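Local coordinates for hydrogenase expression protein (Thiobacillus denitrificans, PDB 3SB1) that is of unknown function but probably takes part in the expression or maturation of hydrogenase, at residues Ala102-Glu107 with Trp115-Asn120; Gly44-Leu49 with Leu74-Gly79; Glu55-Leu60 with Ile130-Val135; Ala86-Gly91 with Thr108-Val113. All coordinates share one frame; numbering follows the deposited sequence. Where two conformers were deposited one is given.

How the contacts relate
From the N terminus, contact 2 closes the first loop. It brings the start of helix 48-63 against the approach to helix 78-88, with the rest of helix 48-63 and strand 67-69 between them in the chain. Contact 3 spans most of the chain, from helix 48-63 to the end of strand 125-132, and its first segment falls within the loop of contact 2, so these two cross. Contacts 1 and 4 both lie within the span of contact 3, and they cross each other. Contact 4 links the end of helix 78-88 to the loop of the hairpin whose strands pair in contact 1. Contacts 1, 3 and 4 touch one another. Contact 2 stands apart, joined to contacts 3 and 4 through the two helices.

Contact 1 of 4, residues Ala102-Glu107 with Trp115-Asn120; sequences ASTLDE and WIIHRN
Six backbone hydrogen bonds join Ala102-Glu107 to Trp115-Asn120, two for each of the pairs Ala102-Arg119, Thr104-Ile117 and Asp106-Trp115. The bond from Trp115 N to Asp106 O is 2.8 Å, and its N-H...O angle of 175° is almost straight. The two short strand segments run antiparallel, at 174°. Between these pairs lie the non-hydrogen-bonded pairs Ser103-His118 and Leu105-Ile116. A water lies 2.8 Å from Trp115 O and is also within bonding distance of Thr104 OG1 and Asp106 OD2. Asp106 forms a salt bridge with Arg85 of helix 78-88. His118 has CG anti to the backbone N (chi1 -176°), which places the ring for two bonds, NE2 to Asp100 O and ND1 to Thr126 OG1. A leucine in place of His118 would probably leave both these oxygens without their ring partner. On the same face of the sheet, Ile116 CD1 packs on Leu105 CB. On the other face, Thr104 and Ile117 lie side by side, with Thr104 OG1 3.7 Å from Ile117 CB. Strands 93-97 and 125-132 flank this beta hairpin in the five-stranded antiparallel sheet, beside 102-107 and 113-119 respectively, and helix 78-88 packs on the sheet face that carries Trp115 and Ile117.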
loop_
_atom_site.group_PDB
_atom_site.type_symbol
_atom_site.label_atom_id
_atom_site.label_comp_id
_atom_site.label_asym_id
_atom_site.label_seq_id
_atom_site.Cartn_x
_atom_site.Cartn_y
_atom_site.Cartn_z
ATOM N N ALA A 102 9.904 10.392 -5.730
ATOM C CA ALA A 102 8.727 9.544 -5.756
ATOM C C ALA A 102 9.118 8.080 -5.864
ATOM O O ALA A 102 10.043 7.710 -6.600
ATOM C CB ALA A 102 7.862 9.914 -6.967
ATOM N N SER A 103 8.359 7.248 -5.205
ATOM C CA SER A 103 8.575 5.809 -5.319
ATOM C C SER A 103 7.319 5.085 -5.823
ATOM O O SER A 103 6.206 5.562 -5.650
ATOM C CB SER A 103 8.919 5.223 -3.976
ATOM O OG SER A 103 10.029 5.854 -3.395
ATOM N N THR A 104 7.544 3.988 -6.516
ATOM C CA THR A 104 6.465 3.091 -6.914
ATOM C C THR A 104 6.784 1.767 -6.232
ATOM O O THR A 104 7.901 1.308 -6.272
ATOM C CB THR A 104 6.372 2.887 -8.391
ATOM O OG1 THR A 104 7.673 2.564 -8.912
ATOM C CG2 THR A 104 5.885 4.193 -9.053
ATOM N N LEU A 105 5.784 1.180 -5.580
ATOM C CA LEU A 105 5.892 -0.100 -4.869
ATOM C C LEU A 105 4.783 -0.912 -5.462
ATOM O O LEU A 105 3.613 -0.764 -5.085
ATOM C CB LEU A 105 5.795 0.039 -3.347
ATOM C CG LEU A 105 6.726 1.155 -2.828
ATOM C CD1 LEU A 105 6.003 2.499 -2.816
ATOM C CD2 LEU A 105 7.343 0.870 -1.414
ATOM N N ASP A 106 5.138 -1.780 -6.387
ATOM C CA ASP A 106 4.146 -2.551 -7.108
ATOM C C ASP A 106 4.209 -4.027 -6.763
ATOM O O ASP A 106 5.268 -4.663 -6.892
ATOM C CB ASP A 106 4.338 -2.397 -8.609
ATOM C CG ASP A 106 4.070 -0.961 -9.093
ATOM O OD1 ASP A 106 3.180 -0.307 -8.531
ATOM O OD2 ASP A 106 4.811 -0.469 -9.966
ATOM N N GLU A 107 3.087 -4.581 -6.367
ATOM C CA GLU A 107 3.062 -6.021 -6.132
ATOM C C GLU A 107 3.129 -6.666 -7.536
ATOM O O GLU A 107 2.469 -6.199 -8.509
ATOM C CB GLU A 107 1.794 -6.458 -5.395
ATOM C CG GLU A 107 1.935 -7.848 -4.809
ATOM C CD GLU A 107 0.944 -8.179 -3.768
ATOM O OE1 GLU A 107 -0.153 -7.536 -3.793
ATOM O OE2 GLU A 107 1.307 -9.056 -2.910
ATOM N N TRP A 115 7.961 -5.043 -6.437
ATOM C CA TRP A 115 9.004 -4.362 -7.259
ATOM C C TRP A 115 8.986 -2.890 -6.830
ATOM O O TRP A 115 7.968 -2.215 -6.977
ATOM C CB TRP A 115 8.707 -4.455 -8.742
ATOM C CG TRP A 115 9.849 -4.066 -9.614
ATOM C CD1 TRP A 115 10.346 -2.820 -9.840
ATOM C CD2 TRP A 115 10.621 -4.964 -10.435
ATOM N NE1 TRP A 115 11.426 -2.896 -10.726
ATOM C CE2 TRP A 115 11.570 -4.195 -11.128
ATOM C CE3 TRP A 115 10.528 -6.310 -10.716
ATOM C CZ2 TRP A 115 12.463 -4.758 -12.052
ATOM C CZ3 TRP A 115 11.447 -6.874 -11.623
ATOM C CH2 TRP A 115 12.387 -6.082 -12.276
ATOM N N ILE A 116 10.119 -2.424 -6.320
ATOM C CA ILE A 116 10.251 -1.092 -5.787
ATOM C C ILE A 116 11.212 -0.249 -6.633
ATOM O O ILE A 116 12.285 -0.727 -7.043
ATOM C CB ILE A 116 10.828 -1.192 -4.357
ATOM C CG1 ILE A 116 10.084 -2.294 -3.556
ATOM C CG2 ILE A 116 10.822 0.170 -3.671
ATOM C CD1 ILE A 116 8.618 -2.064 -3.372
ATOM N N ILE A 117 10.792 0.974 -6.946
ATOM C CA ILE A 117 11.663 1.904 -7.649
ATOM C C ILE A 117 11.546 3.263 -6.968
ATOM O O ILE A 117 10.414 3.754 -6.744
ATOM C CB ILE A 117 11.295 2.107 -9.152
ATOM C CG1 ILE A 117 11.324 0.813 -9.942
ATOM C CG2 ILE A 117 12.190 3.239 -9.754
ATOM C CD1 ILE A 117 10.632 0.926 -11.288
ATOM N N HIS A 118 12.681 3.855 -6.592
ATOM C CA HIS A 118 12.657 5.250 -6.120
ATOM C C HIS A 118 13.366 6.135 -7.139
ATOM O O HIS A 118 14.429 5.815 -7.590
ATOM C CB HIS A 118 13.395 5.499 -4.811
ATOM C CG HIS A 118 13.257 6.904 -4.351
ATOM N ND1 HIS A 118 14.260 7.855 -4.445
ATOM C CD2 HIS A 118 12.169 7.551 -3.851
ATOM C CE1 HIS A 118 13.785 9.012 -3.988
ATOM N NE2 HIS A 118 12.537 8.849 -3.632
ATOM N N ARG A 119 12.720 7.247 -7.495
ATOM C CA ARG A 119 13.318 8.254 -8.344
ATOM C C ARG A 119 13.458 9.566 -7.541
ATOM O O ARG A 119 12.561 9.942 -6.742
ATOM C CB ARG A 119 12.442 8.534 -9.563
ATOM C CG ARG A 119 12.330 7.374 -10.502
ATOM C CD ARG A 119 11.322 7.681 -11.651
ATOM N NE ARG A 119 11.142 6.491 -12.477
ATOM C CZ ARG A 119 11.959 6.094 -13.441
ATOM N NH1 ARG A 119 13.011 6.824 -13.832
ATOM N NH2 ARG A 119 11.674 4.989 -14.126
ATOM N N ASN A 120 14.556 10.274 -7.779
ATOM C CA ASN A 120 14.738 11.584 -7.196
ATOM C C ASN A 120 13.880 12.603 -7.918
ATOM O O ASN A 120 13.150 12.283 -8.858
ATOM C CB ASN A 120 16.192 12.006 -7.081
ATOM C CG ASN A 120 16.877 12.177 -8.410
ATOM O OD1 ASN A 120 16.222 12.374 -9.459
ATOM N ND2 ASN A 120 18.226 12.166 -8.383
HETATM O O HOH W 1 9.396 5.828 -8.931
HETATM O O HOH W 2 7.775 -0.269 -9.021
#

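Contact 2 of 4, residues Gly44-Leu49 with Leu74-Gly79; sequences GNALPL and LPLTPG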
loop_
_atom_site.group_PDB
_atom_site.type_symbol
_atom_site.label_atom_id
_atom_site.label_comp_id
_atom_site.label_asym_id
_atom_site.label_seq_id
_atom_site.Cartn_x
_atom_site.Cartn_y
_atom_site.Cartn_z
ATOM N N GLY A 44 21.327 -13.265 -19.736
ATOM C CA GLY A 44 20.850 -14.534 -19.178
ATOM C C GLY A 44 21.027 -14.545 -17.665
ATOM O O GLY A 44 20.639 -15.491 -16.967
ATOM N N ASN A 45 21.573 -13.460 -17.140
ATOM C CA ASN A 45 21.924 -13.440 -15.732
ATOM C C ASN A 45 20.843 -13.083 -14.743
ATOM O O ASN A 45 21.090 -13.076 -13.535
ATOM C CB ASN A 45 23.207 -12.640 -15.583
ATOM C CG ASN A 45 24.341 -13.295 -16.325
ATOM O OD1 ASN A 45 24.494 -14.533 -16.280
ATOM N ND2 ASN A 45 25.134 -12.499 -17.025
ATOM N N ALA A 46 19.625 -12.822 -15.222
ATOM C CA ALA A 46 18.528 -12.575 -14.322
ATOM C C ALA A 46 17.783 -13.890 -13.986
ATOM O O ALA A 46 17.050 -13.939 -13.022
ATOM C CB ALA A 46 17.571 -11.578 -14.918
ATOM N N LEU A 47 17.965 -14.963 -14.755
ATOM C CA LEU A 47 17.200 -16.208 -14.466
ATOM C C LEU A 47 17.426 -16.792 -13.061
ATOM O O LEU A 47 16.492 -17.294 -12.430
ATOM C CB LEU A 47 17.408 -17.258 -15.570
ATOM C CG LEU A 47 16.622 -18.571 -15.470
ATOM C CD1 LEU A 47 15.114 -18.371 -15.209
ATOM C CD2 LEU A 47 16.874 -19.338 -16.772
ATOM N N PRO A 48 18.653 -16.704 -12.526
ATOM C CA PRO A 48 18.810 -17.201 -11.151
ATOM C C PRO A 48 18.002 -16.484 -10.093
ATOM O O PRO A 48 17.832 -16.966 -8.969
ATOM C CB PRO A 48 20.306 -16.991 -10.881
ATOM C CG PRO A 48 20.920 -17.143 -12.187
ATOM C CD PRO A 48 19.965 -16.489 -13.168
ATOM N N LEU A 49 17.546 -15.297 -10.437
ATOM C CA LEU A 49 16.769 -14.515 -9.502
ATOM C C LEU A 49 15.425 -15.134 -9.180
ATOM O O LEU A 49 14.896 -14.902 -8.090
ATOM C CB LEU A 49 16.582 -13.113 -9.999
ATOM C CG LEU A 49 17.832 -12.261 -9.973
ATOM C CD1 LEU A 49 17.490 -10.862 -10.527
ATOM C CD2 LEU A 49 18.456 -12.101 -8.592
ATOM N N LEU A 74 23.184 -5.315 -9.000
ATOM C CA LEU A 74 23.518 -6.531 -9.781
ATOM C C LEU A 74 23.990 -6.184 -11.161
ATOM O O LEU A 74 23.578 -5.171 -11.723
ATOM C CB LEU A 74 22.307 -7.479 -9.875
ATOM C CG LEU A 74 21.767 -7.953 -8.534
ATOM C CD1 LEU A 74 20.488 -8.774 -8.674
ATOM C CD2 LEU A 74 22.827 -8.738 -7.710
ATOM N N PRO A 75 24.805 -7.060 -11.755
ATOM C CA PRO A 75 25.352 -6.809 -13.097
ATOM C C PRO A 75 24.357 -7.229 -14.206
ATOM O O PRO A 75 24.710 -7.972 -15.114
ATOM C CB PRO A 75 26.619 -7.659 -13.104
ATOM C CG PRO A 75 26.266 -8.807 -12.273
ATOM C CD PRO A 75 25.383 -8.275 -11.152
ATOM N N LEU A 76 23.140 -6.706 -14.129
ATOM C CA LEU A 76 22.082 -7.006 -15.083
ATOM C C LEU A 76 22.029 -5.927 -16.149
ATOM O O LEU A 76 22.224 -4.748 -15.854
ATOM C CB LEU A 76 20.738 -7.026 -14.369
ATOM C CG LEU A 76 20.498 -7.981 -13.194
ATOM C CD1 LEU A 76 19.247 -7.546 -12.362
ATOM C CD2 LEU A 76 20.424 -9.405 -13.708
ATOM N N THR A 77 21.734 -6.325 -17.380
ATOM C CA THR A 77 21.551 -5.360 -18.464
ATOM C C THR A 77 20.105 -4.849 -18.394
ATOM O O THR A 77 19.226 -5.467 -17.763
ATOM C CB THR A 77 21.707 -6.015 -19.862
ATOM O OG1 THR A 77 20.627 -6.932 -20.075
ATOM C CG2 THR A 77 23.054 -6.750 -20.011
ATOM N N PRO A 78 19.843 -3.723 -19.049
ATOM C CA PRO A 78 18.482 -3.236 -19.080
ATOM C C PRO A 78 17.551 -4.305 -19.633
ATOM O O PRO A 78 16.456 -4.463 -19.119
ATOM C CB PRO A 78 18.574 -2.032 -20.013
ATOM C CG PRO A 78 19.957 -1.530 -19.794
ATOM C CD PRO A 78 20.789 -2.751 -19.627
ATOM N N GLY A 79 17.993 -5.071 -20.624
ATOM C CA GLY A 79 17.172 -6.128 -21.196
ATOM C C GLY A 79 16.851 -7.199 -20.143
ATOM O O GLY A 79 15.747 -7.766 -20.122
HETATM O O HOH W 3 26.317 -10.146 -15.989
#
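Leu49 and Leu76 meet through matching torsions. In each, CG lies anti to the carbonyl carbon (chi1 -71° and -58°) and the chain then extends. They reach toward each other tip to tip, with Leu49 CD1 4.2 Å from Leu76 CD1. Leu74 has the same shape and also meets Leu49 tip to tip. Leu74 CD1 lies 3.9 Å from Leu49 CD2. One leucine at the start of helix 48-63 therefore touches two from the loop before helix 78-88. Leu76 CD2 rests on the turn Gly44-Leu47, 3.8 Å from Ala46 CB and 3.7 Å from Asn45 O. That turn is type I and leads into the helix. No direct hydrogen bond crosses the contact. A water bridges its edge, donating to Pro75 O at 2.8 Å and accepting a weak bond from Asn45 ND2. Pro75 is the centre of an inverse gamma turn. Thr77 follows as N-cap. Its side chain caps a backbone N early in helix 78-88, and Thr77 N is bonded to Asp80 OD2 in return, a capping box. The contact is apolar packing between the approaches to two helices. Leu71 and Leu84 also pack on Leu49, Leu81 packs on Leu76, and Ile69 of strand 67-69 touches both Leu49 and Leu74.

Contact 3 of 4, residues Glu55-Leu60 with Ile130-Val135; sequences EHLHHL and IEVAFV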
loop_
_atom_site.group_PDB
_atom_site.type_symbol
_atom_site.label_atom_id
_atom_site.label_comp_id
_atom_site.label_asym_id
_atom_site.label_seq_id
_atom_site.Cartn_x
_atom_site.Cartn_y
_atom_site.Cartn_z
ATOM N N GLU A 55 13.342 -18.717 -2.594
ATOM C CA GLU A 55 13.972 -18.959 -1.309
ATOM C C GLU A 55 13.577 -17.870 -0.310
ATOM O O GLU A 55 13.290 -18.182 0.857
ATOM C CB GLU A 55 15.481 -18.975 -1.436
ATOM C CG GLU A 55 16.077 -20.054 -2.360
ATOM C CD GLU A 55 17.533 -19.729 -2.782
ATOM O OE1 GLU A 55 18.052 -18.627 -2.438
ATOM O OE2 GLU A 55 18.142 -20.563 -3.489
ATOM N N HIS A 56 13.583 -16.626 -0.761
ATOM C CA HIS A 56 13.136 -15.531 0.125
ATOM C C HIS A 56 11.686 -15.717 0.580
ATOM O O HIS A 56 11.313 -15.390 1.727
ATOM C CB HIS A 56 13.365 -14.173 -0.520
ATOM C CG HIS A 56 14.791 -13.839 -0.682
ATOM N ND1 HIS A 56 15.729 -14.208 0.256
ATOM C CD2 HIS A 56 15.452 -13.134 -1.621
ATOM C CE1 HIS A 56 16.912 -13.739 -0.102
ATOM N NE2 HIS A 56 16.774 -13.098 -1.244
ATOM N N LEU A 57 10.811 -16.193 -0.321
ATOM C CA LEU A 57 9.440 -16.488 0.036
ATOM C C LEU A 57 9.337 -17.557 1.125
ATOM O O LEU A 57 8.566 -17.385 2.085
ATOM C CB LEU A 57 8.623 -16.869 -1.184
ATOM C CG LEU A 57 8.201 -15.763 -2.131
ATOM C CD1 LEU A 57 7.767 -16.341 -3.496
ATOM C CD2 LEU A 57 7.072 -14.880 -1.486
ATOM N N HIS A 58 10.125 -18.625 0.995
ATOM C CA HIS A 58 10.160 -19.657 2.004
ATOM C C HIS A 58 10.593 -19.028 3.364
ATOM O O HIS A 58 9.996 -19.304 4.381
ATOM C CB HIS A 58 11.124 -20.737 1.590
ATOM C CG HIS A 58 11.151 -21.903 2.521
ATOM N ND1 HIS A 58 12.138 -22.072 3.472
ATOM C CD2 HIS A 58 10.317 -22.957 2.645
ATOM C CE1 HIS A 58 11.917 -23.200 4.126
ATOM N NE2 HIS A 58 10.818 -23.754 3.646
ATOM N N HIS A 59 11.614 -18.169 3.320
ATOM C CA HIS A 59 12.166 -17.527 4.514
ATOM C C HIS A 59 11.115 -16.646 5.191
ATOM O O HIS A 59 10.964 -16.647 6.415
ATOM C CB HIS A 59 13.402 -16.700 4.152
ATOM C CG HIS A 59 14.101 -16.117 5.333
ATOM N ND1 HIS A 59 14.838 -16.894 6.189
ATOM C CD2 HIS A 59 14.162 -14.856 5.816
ATOM C CE1 HIS A 59 15.350 -16.136 7.145
ATOM N NE2 HIS A 59 14.974 -14.893 6.927
ATOM N N LEU A 60 10.385 -15.883 4.383
ATOM C CA LEU A 60 9.363 -14.992 4.892
ATOM C C LEU A 60 8.290 -15.828 5.598
ATOM O O LEU A 60 7.857 -15.484 6.695
ATOM C CB LEU A 60 8.741 -14.229 3.735
ATOM C CG LEU A 60 7.611 -13.295 4.116
ATOM C CD1 LEU A 60 8.041 -12.185 5.025
ATOM C CD2 LEU A 60 6.915 -12.723 2.850
ATOM N N ILE A 130 13.721 -5.696 -5.374
ATOM C CA ILE A 130 12.603 -6.584 -5.101
ATOM C C ILE A 130 12.523 -6.669 -3.569
ATOM O O ILE A 130 13.543 -6.747 -2.863
ATOM C CB ILE A 130 12.795 -8.028 -5.619
ATOM C CG1 ILE A 130 13.088 -8.085 -7.111
ATOM C CG2 ILE A 130 11.525 -8.844 -5.302
ATOM C CD1 ILE A 130 11.952 -7.638 -7.961
ATOM N N GLU A 131 11.315 -6.592 -3.044
ATOM C CA GLU A 131 11.102 -6.753 -1.593
ATOM C C GLU A 131 10.160 -7.923 -1.424
ATOM O O GLU A 131 9.116 -7.956 -2.068
ATOM C CB GLU A 131 10.575 -5.474 -0.966
ATOM C CG GLU A 131 10.515 -5.494 0.543
ATOM C CD GLU A 131 10.131 -4.098 1.135
ATOM O OE1 GLU A 131 9.805 -3.158 0.391
ATOM O OE2 GLU A 131 10.197 -3.952 2.358
ATOM N N VAL A 132 10.611 -8.964 -0.685
ATOM C CA VAL A 132 9.805 -10.126 -0.399
ATOM C C VAL A 132 9.286 -9.870 1.027
ATOM O O VAL A 132 10.028 -9.866 1.999
ATOM C CB VAL A 132 10.541 -11.398 -0.589
ATOM C CG1 VAL A 132 9.678 -12.599 -0.090
ATOM C CG2 VAL A 132 11.048 -11.557 -2.055
ATOM N N ALA A 133 7.993 -9.625 1.122
ATOM C CA ALA A 133 7.341 -9.151 2.341
ATOM C C ALA A 133 5.845 -9.218 2.219
ATOM O O ALA A 133 5.295 -9.235 1.101
ATOM C CB ALA A 133 7.773 -7.656 2.552
ATOM N N PHE A 134 5.150 -9.208 3.367
ATOM C CA PHE A 134 3.716 -9.147 3.361
ATOM C C PHE A 134 3.200 -7.746 2.903
ATOM O O PHE A 134 2.155 -7.636 2.254
ATOM C CB PHE A 134 3.101 -9.605 4.694
ATOM C CG PHE A 134 3.515 -10.982 5.080
ATOM C CD1 PHE A 134 3.033 -12.081 4.367
ATOM C CD2 PHE A 134 4.413 -11.226 6.127
ATOM C CE1 PHE A 134 3.426 -13.386 4.682
ATOM C CE2 PHE A 134 4.783 -12.538 6.443
ATOM C CZ PHE A 134 4.306 -13.602 5.734
ATOM N N VAL A 135 3.989 -6.724 3.173
ATOM C CA VAL A 135 3.706 -5.369 2.679
ATOM C C VAL A 135 5.057 -4.643 2.750
ATOM O O VAL A 135 5.838 -4.881 3.669
ATOM C CB VAL A 135 2.600 -4.638 3.437
ATOM C CG1 VAL A 135 3.009 -4.427 4.875
ATOM C CG2 VAL A 135 2.284 -3.311 2.740
#
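Leu60 and Val132 bury the most surface here, about 90 Å² each, and Phe134 comes next. Leu60 meets Val132, Ala133 and Phe134. Its CG is anti to the backbone N (chi1 178°), which sends the branch out from helix 48-63 to the chain just past strand 125-132. Leu60 CD2 lies over one face of the Phe134 ring, 4.0 Å from the centroid and 10° off the normal, a CH-pi contact. Leu60 CD1 sits 3.6 Å from Phe134 CE2. Leu60 CD2 also lies 3.6 Å from Ala133 CA and 4.0 Å from Val132 CG1. With an alanine here, the Phe134 face is likely to lose its methyl cover, and a gap would probably open beside Ala133. Val132 points at the helix one turn earlier. Val132 CG1 touches Leu57 CD2 at 3.7 Å, the side chains crossing at about a right angle. Val132 CG2 packs 3.8 Å from His56 CB. Glu52 holds the His56 imidazole through NE2. No hydrogen bond crosses the contact. Leu57 also packs on Val146 of the second subunit. The short helix and strand segments run at 34° to each other, 9.1 Å apart at closest approach. Strand 67-69 flanks strand 125-132 and touches His56.

Contact 4 of 4, residues Ala86-Gly91 with Thr108-Val113; sequences AELGGG and TAFPGV
The C-terminal end of helix 78-88 docks on the loop of a beta hairpin. Leu88 O accepts the backbone N-H of Ala109 at 2.9 Å, with an N-H...O angle of 151°. Ala109 CB lies close to the same oxygen. Beside this bond, Leu88 CB packs 3.9 Å from Thr108 CG2. Leu88 CD2 meets Phe110 CD2 at 4.0 Å, the side chains crossing at about a right angle. The helix ends at Leu88; Gly89 leaves it with positive phi (68°) and turns the chain toward the hairpin. Gly91 lies against Thr108, its CA 3.1 Å from Thr108 O in a CA-H...O contact. Thr108 OG1 sits between the backbone N and the carbonyl carbon (chi1 69°). From there it donates to Val113 O at 2.9 Å, coming from above the carbonyl plane, and accepts from Phe110 N at 3.2 Å. Val113 O also receives Thr108 N, so two donors grip it. Leu88 and Val113 face the core formed with Ile53 and Ile130. Phe110 and Glu87 also meet the second subunit, where Glu87 pairs with Arg156. The loop combines an ST turn at Thr108 with a type II beta turn from Phe110 to Val113, in the link of an antiparallel hairpin.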
loop_
_atom_site.group_PDB
_atom_site.type_symbol
_atom_site.label_atom_id
_atom_site.label_comp_id
_atom_site.label_asym_id
_atom_site.label_seq_id
_atom_site.Cartn_x
_atom_site.Cartn_y
_atom_site.Cartn_z
ATOM N N ALA A 86 8.822 -8.328 -16.713
ATOM C CA ALA A 86 7.756 -8.935 -17.528
ATOM C C ALA A 86 7.374 -10.331 -17.028
ATOM O O ALA A 86 6.182 -10.723 -17.047
ATOM C CB ALA A 86 8.200 -8.996 -18.975
ATOM N N GLU A 87 8.373 -11.095 -16.594
ATOM C CA GLU A 87 8.120 -12.420 -16.075
ATOM C C GLU A 87 7.346 -12.462 -14.756
ATOM O O GLU A 87 6.493 -13.331 -14.514
ATOM C CB GLU A 87 9.443 -13.124 -15.905
ATOM C CG GLU A 87 9.340 -14.453 -15.240
ATOM C CD GLU A 87 8.571 -15.484 -16.090
ATOM O OE1 GLU A 87 8.571 -15.378 -17.341
ATOM O OE2 GLU A 87 7.942 -16.366 -15.482
ATOM N N LEU A 88 7.678 -11.544 -13.848
ATOM C CA LEU A 88 7.002 -11.454 -12.569
ATOM C C LEU A 88 5.597 -10.875 -12.671
ATOM O O LEU A 88 4.756 -11.144 -11.815
ATOM C CB LEU A 88 7.848 -10.676 -11.577
ATOM C CG LEU A 88 9.191 -11.301 -11.200
ATOM C CD1 LEU A 88 9.982 -10.380 -10.227
ATOM C CD2 LEU A 88 8.956 -12.651 -10.532
ATOM N N GLY A 89 5.383 -10.069 -13.704
ATOM C CA GLY A 89 4.090 -9.483 -13.971
ATOM C C GLY A 89 3.605 -8.452 -12.983
ATOM O O GLY A 89 4.298 -8.049 -12.051
ATOM N N GLY A 90 2.355 -8.041 -13.188
ATOM C CA GLY A 90 1.736 -7.034 -12.329
ATOM C C GLY A 90 0.679 -7.707 -11.529
ATOM O O GLY A 90 -0.002 -8.603 -11.995
ATOM N N GLY A 91 0.539 -7.266 -10.274
ATOM C CA GLY A 91 -0.394 -7.839 -9.365
ATOM C C GLY A 91 -1.513 -6.927 -8.926
ATOM O O GLY A 91 -1.764 -5.870 -9.533
ATOM N N THR A 108 3.923 -7.704 -7.657
ATOM C CA THR A 108 3.982 -8.485 -8.893
ATOM C C THR A 108 2.784 -9.468 -8.923
ATOM O O THR A 108 1.921 -9.491 -8.039
ATOM C CB THR A 108 5.289 -9.282 -9.015
ATOM O OG1 THR A 108 5.314 -10.336 -8.043
ATOM C CG2 THR A 108 6.485 -8.327 -8.814
ATOM N N ALA A 109 2.730 -10.318 -9.953
ATOM C CA ALA A 109 1.677 -11.295 -10.033
ATOM C C ALA A 109 1.782 -12.365 -8.918
ATOM O O ALA A 109 0.835 -13.140 -8.719
ATOM C CB ALA A 109 1.708 -12.033 -11.373
ATOM N N PHE A 110 2.924 -12.417 -8.240
ATOM C CA PHE A 110 3.207 -13.346 -7.154
ATOM C C PHE A 110 3.034 -12.636 -5.794
ATOM O O PHE A 110 3.839 -11.786 -5.435
ATOM C CB PHE A 110 4.638 -13.880 -7.259
ATOM C CG PHE A 110 4.885 -14.680 -8.513
ATOM C CD1 PHE A 110 4.536 -16.032 -8.535
ATOM C CD2 PHE A 110 5.307 -14.089 -9.672
ATOM C CE1 PHE A 110 4.761 -16.781 -9.622
ATOM C CE2 PHE A 110 5.482 -14.858 -10.834
ATOM C CZ PHE A 110 5.183 -16.222 -10.792
ATOM N N PRO A 111 1.981 -12.965 -5.035
ATOM C CA PRO A 111 1.769 -12.327 -3.739
ATOM C C PRO A 111 2.997 -12.431 -2.854
ATOM O O PRO A 111 3.627 -13.498 -2.788
ATOM C CB PRO A 111 0.636 -13.144 -3.141
ATOM C CG PRO A 111 -0.191 -13.503 -4.383
ATOM C CD PRO A 111 0.808 -13.778 -5.445
ATOM N N GLY A 112 3.314 -11.330 -2.189
ATOM C CA GLY A 112 4.506 -11.254 -1.333
ATOM C C GLY A 112 5.772 -10.778 -2.054
ATOM O O GLY A 112 6.816 -10.602 -1.427
ATOM N N VAL A 113 5.723 -10.638 -3.384
ATOM C CA VAL A 113 6.877 -10.196 -4.170
ATOM C C VAL A 113 6.581 -8.863 -4.766
ATOM O O VAL A 113 5.665 -8.736 -5.594
ATOM C CB VAL A 113 7.221 -11.221 -5.259
ATOM C CG1 VAL A 113 8.510 -10.791 -6.034
ATOM C CG2 VAL A 113 7.346 -12.674 -4.694
#